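Local coordinates for aldehyde dehydrogenase family protein (Pseudomonas syringae pv. tomato, PDB 5IUV) that probably oxidises indole-3-acetaldehyde to the auxin indole-3-acetic acid, using NAD+ as the electron acceptor, at residues I24-D38 against A49-A62. Sequence-based numbering, arbitrary orientation.
Sequences IQGEYTAAASGETFD and AKVASCDAADAQRA
Phe37 and Val51 form a hydrogen-bonded pair of an antiparallel hairpin whose strand segments 36-38 and 49-52 run at 143° to each other, and Ser53 N extends the pairing by donating to Glu35 O. On one face of the hairpin the Phe37 ring takes Val51 CB over its face in a CH-pi contact, 4.0 Å from the centroid, while Ser53 CB sits at the ring edge. On the other face Lys50 runs alongside Asp38 and bends at its last torsion, bringing NZ 2.8 Å from Asp38 OD1 in a salt bridge. This hairpin of the aldehyde dehydrogenase fold lies beside the NAD-binding region: the Phe37 side chain is about 4 Å from that of Glu194, a cofactor-binding residue. Beyond the hairpin, Asp58 near the start of helix 56-72 ties the Ala31-Gly34 turn to the helix: the syn lone pair of OD1 receives Ala32 N at 2.8 Å, the anti lone pair of OD2 receives Asp55 N at 2.9 Å, and a water donates to each oxygen. Ala31 CB has Ala52 CB and Cys54 SG as apolar neighbours. Arg61 turns at its third torsion (73°), laying one guanidinium face against Ile24 CD1, 3.7 Å from Arg61 NH2; a water links NH2 to Asp58 OD1 and Ala30 O.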
loop_
_atom_site.group_PDB
_atom_site.type_symbol
_atom_site.label_atom_id
_atom_site.label_comp_id
_atom_site.label_asym_id
_atom_site.label_seq_id
_atom_site.Cartn_x
_atom_site.Cartn_y
_atom_site.Cartn_z
ATOM N N ILE A 24 36.450 13.324 1.970
ATOM C CA ILE A 24 36.401 12.017 2.609
ATOM C C ILE A 24 36.436 12.182 4.122
ATOM O O ILE A 24 37.291 12.906 4.641
ATOM C CB ILE A 24 37.581 11.117 2.177
ATOM C CG1 ILE A 24 37.569 10.873 0.671
ATOM C CG2 ILE A 24 37.522 9.782 2.914
ATOM C CD1 ILE A 24 38.829 10.212 0.154
ATOM N N GLN A 25 35.506 11.527 4.815
ATOM C CA GLN A 25 35.465 11.530 6.281
ATOM C C GLN A 25 35.465 12.965 6.842
ATOM O O GLN A 25 36.267 13.322 7.704
ATOM C CB GLN A 25 36.642 10.705 6.836
ATOM C CG GLN A 25 36.591 10.402 8.347
ATOM C CD GLN A 25 35.315 9.699 8.784
ATOM O OE1 GLN A 25 34.751 8.880 8.055
ATOM N NE2 GLN A 25 34.858 10.011 9.990
ATOM N N GLY A 26 34.560 13.786 6.318
ATOM C CA GLY A 26 34.325 15.112 6.852
ATOM C C GLY A 26 35.336 16.184 6.483
ATOM O O GLY A 26 35.243 17.298 6.997
ATOM N N GLU A 27 36.290 15.864 5.605
ATOM C CA GLU A 27 37.337 16.823 5.225
ATOM C C GLU A 27 37.661 16.796 3.740
ATOM O O GLU A 27 37.680 15.738 3.119
ATOM C CB GLU A 27 38.631 16.564 6.016
ATOM C CG GLU A 27 38.529 16.868 7.504
ATOM C CD GLU A 27 39.846 16.668 8.239
ATOM O OE1 GLU A 27 40.853 16.320 7.591
ATOM O OE2 GLU A 27 39.873 16.865 9.471
ATOM N N TYR A 28 37.930 17.968 3.174
ATOM C CA TYR A 28 38.455 18.027 1.820
ATOM C C TYR A 28 39.864 17.455 1.834
ATOM O O TYR A 28 40.577 17.576 2.826
ATOM C CB TYR A 28 38.427 19.457 1.264
ATOM C CG TYR A 28 37.027 19.894 0.892
ATOM C CD1 TYR A 28 36.381 19.340 -0.208
ATOM C CD2 TYR A 28 36.339 20.829 1.656
ATOM C CE1 TYR A 28 35.089 19.714 -0.543
ATOM C CE2 TYR A 28 35.049 21.218 1.322
ATOM C CZ TYR A 28 34.433 20.654 0.224
ATOM O OH TYR A 28 33.154 21.023 -0.115
ATOM N N THR A 29 40.245 16.801 0.744
ATOM C CA THR A 29 41.526 16.116 0.676
ATOM C C THR A 29 41.995 16.025 -0.766
ATOM O O THR A 29 41.183 15.923 -1.685
ATOM C CB THR A 29 41.439 14.690 1.286
ATOM O OG1 THR A 29 42.695 14.021 1.140
ATOM C CG2 THR A 29 40.361 13.869 0.584
ATOM N N ALA A 30 43.305 16.070 -0.974
ATOM C CA ALA A 30 43.843 15.786 -2.293
ATOM C C ALA A 30 43.676 14.300 -2.555
ATOM O O ALA A 30 43.445 13.520 -1.630
ATOM C CB ALA A 30 45.307 16.197 -2.393
ATOM N N ALA A 31 43.773 13.897 -3.814
ATOM C CA ALA A 31 43.845 12.476 -4.115
ATOM C C ALA A 31 45.178 11.953 -3.583
ATOM O O ALA A 31 46.137 12.712 -3.470
ATOM C CB ALA A 31 43.707 12.227 -5.606
ATOM N N ALA A 32 45.222 10.668 -3.232
ATOM C CA ALA A 32 46.418 10.056 -2.651
ATOM C C ALA A 32 47.676 10.309 -3.494
ATOM O O ALA A 32 48.752 10.546 -2.958
ATOM C CB ALA A 32 46.198 8.550 -2.467
ATOM N N SER A 33 47.521 10.275 -4.812
ATOM C CA SER A 33 48.622 10.499 -5.744
ATOM C C SER A 33 49.045 11.962 -5.827
ATOM O O SER A 33 50.148 12.273 -6.289
ATOM C CB SER A 33 48.222 10.029 -7.135
ATOM O OG SER A 33 47.153 10.827 -7.613
ATOM N N GLY A 34 48.152 12.858 -5.416
ATOM C CA GLY A 34 48.391 14.286 -5.524
ATOM C C GLY A 34 48.013 14.830 -6.890
ATOM O O GLY A 34 48.131 16.028 -7.144
ATOM N N GLU A 35 47.549 13.945 -7.769
ATOM C CA GLU A 35 47.244 14.317 -9.146
ATOM C C GLU A 35 45.952 15.111 -9.275
ATOM O O GLU A 35 45.018 14.944 -8.490
ATOM C CB GLU A 35 47.167 13.065 -10.023
ATOM C CG GLU A 35 48.511 12.365 -10.174
ATOM C CD GLU A 35 48.457 11.172 -11.108
ATOM O OE1 GLU A 35 47.430 11.002 -11.801
ATOM O OE2 GLU A 35 49.444 10.405 -11.149
ATOM N N THR A 36 45.915 15.976 -10.284
ATOM C CA THR A 36 44.731 16.773 -10.583
ATOM C C THR A 36 44.424 16.740 -12.080
ATOM O O THR A 36 45.273 16.350 -12.884
ATOM C CB THR A 36 44.903 18.244 -10.133
ATOM O OG1 THR A 36 45.980 18.848 -10.862
ATOM C CG2 THR A 36 45.205 18.329 -8.647
ATOM N N PHE A 37 43.211 17.146 -12.451
ATOM C CA PHE A 37 42.899 17.426 -13.848
ATOM C C PHE A 37 42.327 18.836 -13.958
ATOM O O PHE A 37 41.692 19.331 -13.022
ATOM C CB PHE A 37 41.928 16.389 -14.436
ATOM C CG PHE A 37 40.559 16.374 -13.798
ATOM C CD1 PHE A 37 39.538 17.167 -14.299
ATOM C CD2 PHE A 37 40.283 15.531 -12.731
ATOM C CE1 PHE A 37 38.267 17.148 -13.725
ATOM C CE2 PHE A 37 39.016 15.501 -12.151
ATOM C CZ PHE A 37 38.006 16.307 -12.650
ATOM N N ASP A 38 42.570 19.485 -15.092
ATOM C CA ASP A 38 42.069 20.837 -15.311
ATOM C C ASP A 38 40.565 20.841 -15.543
ATOM O O ASP A 38 40.057 20.129 -16.405
ATOM C CB ASP A 38 42.775 21.490 -16.501
ATOM C CG ASP A 38 44.243 21.758 -16.240
ATOM O OD1 ASP A 38 44.685 21.657 -15.078
ATOM O OD2 ASP A 38 44.955 22.085 -17.211
ATOM N N ALA A 49 39.363 25.421 -12.090
ATOM C CA ALA A 49 40.049 24.834 -10.949
ATOM C C ALA A 49 40.879 23.638 -11.355
ATOM O O ALA A 49 40.607 22.991 -12.371
ATOM C CB ALA A 49 39.050 24.419 -9.877
ATOM N N LYS A 50 41.891 23.341 -10.549
ATOM C CA LYS A 50 42.579 22.069 -10.655
ATOM C C LYS A 50 41.895 21.130 -9.672
ATOM O O LYS A 50 41.879 21.373 -8.467
ATOM C CB LYS A 50 44.076 22.222 -10.379
ATOM C CG LYS A 50 44.810 23.018 -11.471
ATOM C CD LYS A 50 46.325 22.878 -11.376
ATOM C CE LYS A 50 47.025 23.593 -12.530
ATOM N NZ LYS A 50 46.810 22.933 -13.848
ATOM N N VAL A 51 41.292 20.076 -10.208
ATOM C CA VAL A 51 40.440 19.187 -9.432
ATOM C C VAL A 51 41.140 17.866 -9.133
ATOM O O VAL A 51 41.793 17.303 -10.006
ATOM C CB VAL A 51 39.120 18.912 -10.185
ATOM C CG1 VAL A 51 38.256 17.897 -9.444
ATOM C CG2 VAL A 51 38.366 20.215 -10.411
ATOM N N ALA A 52 40.993 17.373 -7.904
ATOM C CA ALA A 52 41.610 16.111 -7.503
ATOM C C ALA A 52 41.230 14.980 -8.457
ATOM O O ALA A 52 40.058 14.799 -8.785
ATOM C CB ALA A 52 41.212 15.759 -6.077
ATOM N N SER A 53 42.230 14.247 -8.934
ATOM C CA SER A 53 41.991 13.120 -9.825
ATOM C C SER A 53 42.127 11.817 -9.047
ATOM O O SER A 53 43.215 11.251 -8.967
ATOM C CB SER A 53 42.965 13.147 -11.013
ATOM O OG SER A 53 42.673 12.111 -11.933
ATOM N N CYS A 54 41.022 11.349 -8.464
ATOM C CA CYS A 54 41.057 10.171 -7.606
ATOM C C CYS A 54 41.223 8.872 -8.389
ATOM O O CYS A 54 40.923 8.807 -9.582
ATOM C CB CYS A 54 39.789 10.107 -6.752
ATOM S SG CYS A 54 39.636 11.527 -5.657
ATOM N N ASP A 55 41.708 7.842 -7.699
ATOM C CA ASP A 55 41.958 6.540 -8.303
ATOM C C ASP A 55 41.547 5.457 -7.305
ATOM O O ASP A 55 40.855 5.746 -6.321
ATOM C CB ASP A 55 43.434 6.401 -8.703
ATOM C CG ASP A 55 43.646 5.476 -9.907
ATOM O OD1 ASP A 55 42.955 4.436 -10.017
ATOM O OD2 ASP A 55 44.518 5.791 -10.748
ATOM N N ALA A 56 41.992 4.224 -7.542
ATOM C CA ALA A 56 41.572 3.079 -6.732
ATOM C C ALA A 56 41.851 3.260 -5.235
ATOM O O ALA A 56 41.041 2.849 -4.397
ATOM C CB ALA A 56 42.242 1.808 -7.237
ATOM N N ALA A 57 42.985 3.869 -4.901
ATOM C CA ALA A 57 43.353 4.059 -3.496
ATOM C C ALA A 57 42.367 4.967 -2.766
ATOM O O ALA A 57 42.048 4.758 -1.587
ATOM C CB ALA A 57 44.762 4.622 -3.387
ATOM N N ASP A 58 41.886 5.985 -3.470
ATOM C CA ASP A 58 40.935 6.917 -2.889
ATOM C C ASP A 58 39.559 6.271 -2.726
ATOM O O ASP A 58 38.860 6.538 -1.744
ATOM C CB ASP A 58 40.853 8.182 -3.743
ATOM C CG ASP A 58 42.221 8.790 -3.994
ATOM O OD1 ASP A 58 42.822 9.322 -3.035
ATOM O OD2 ASP A 58 42.705 8.715 -5.143
ATOM N N ALA A 59 39.181 5.426 -3.684
ATOM C CA ALA A 59 37.967 4.629 -3.563
ATOM C C ALA A 59 38.032 3.767 -2.307
ATOM O O ALA A 59 37.070 3.689 -1.550
ATOM C CB ALA A 59 37.764 3.753 -4.797
ATOM N N GLN A 60 39.173 3.120 -2.093
ATOM C CA GLN A 60 39.366 2.297 -0.904
ATOM C C GLN A 60 39.183 3.095 0.384
ATOM O O GLN A 60 38.488 2.651 1.299
ATOM C CB GLN A 60 40.750 1.653 -0.916
ATOM C CG GLN A 60 41.042 0.808 0.320
ATOM C CD GLN A 60 40.093 -0.383 0.465
ATOM O OE1 GLN A 60 39.667 -0.988 -0.521
ATOM N NE2 GLN A 60 39.771 -0.726 1.704
ATOM N N ARG A 61 39.800 4.273 0.464
ATOM C CA ARG A 61 39.688 5.063 1.680
ATOM C C ARG A 61 38.263 5.571 1.873
ATOM O O ARG A 61 37.764 5.608 2.994
ATOM C CB ARG A 61 40.667 6.243 1.678
ATOM C CG ARG A 61 40.696 6.978 3.014
ATOM C CD ARG A 61 42.000 7.742 3.248
ATOM N NE ARG A 61 42.126 8.953 2.440
ATOM C CZ ARG A 61 41.681 10.149 2.817
ATOM N NH1 ARG A 61 41.062 10.293 3.984
ATOM N NH2 ARG A 61 41.852 11.205 2.026
ATOM N N ALA A 62 37.608 5.959 0.783
ATOM C CA ALA A 62 36.248 6.483 0.892
ATOM C C ALA A 62 35.274 5.389 1.339
ATOM O O ALA A 62 34.353 5.641 2.124
ATOM C CB ALA A 62 35.802 7.086 -0.432
HETATM O O HOH W 1 39.946 13.282 4.335
HETATM O O HOH W 2 42.423 11.127 -0.784
HETATM O O HOH W 3 45.276 8.706 -6.008
HETATM O O HOH W 4 45.278 9.580 -8.714
HETATM O O HOH W 5 45.087 11.738 -13.068
#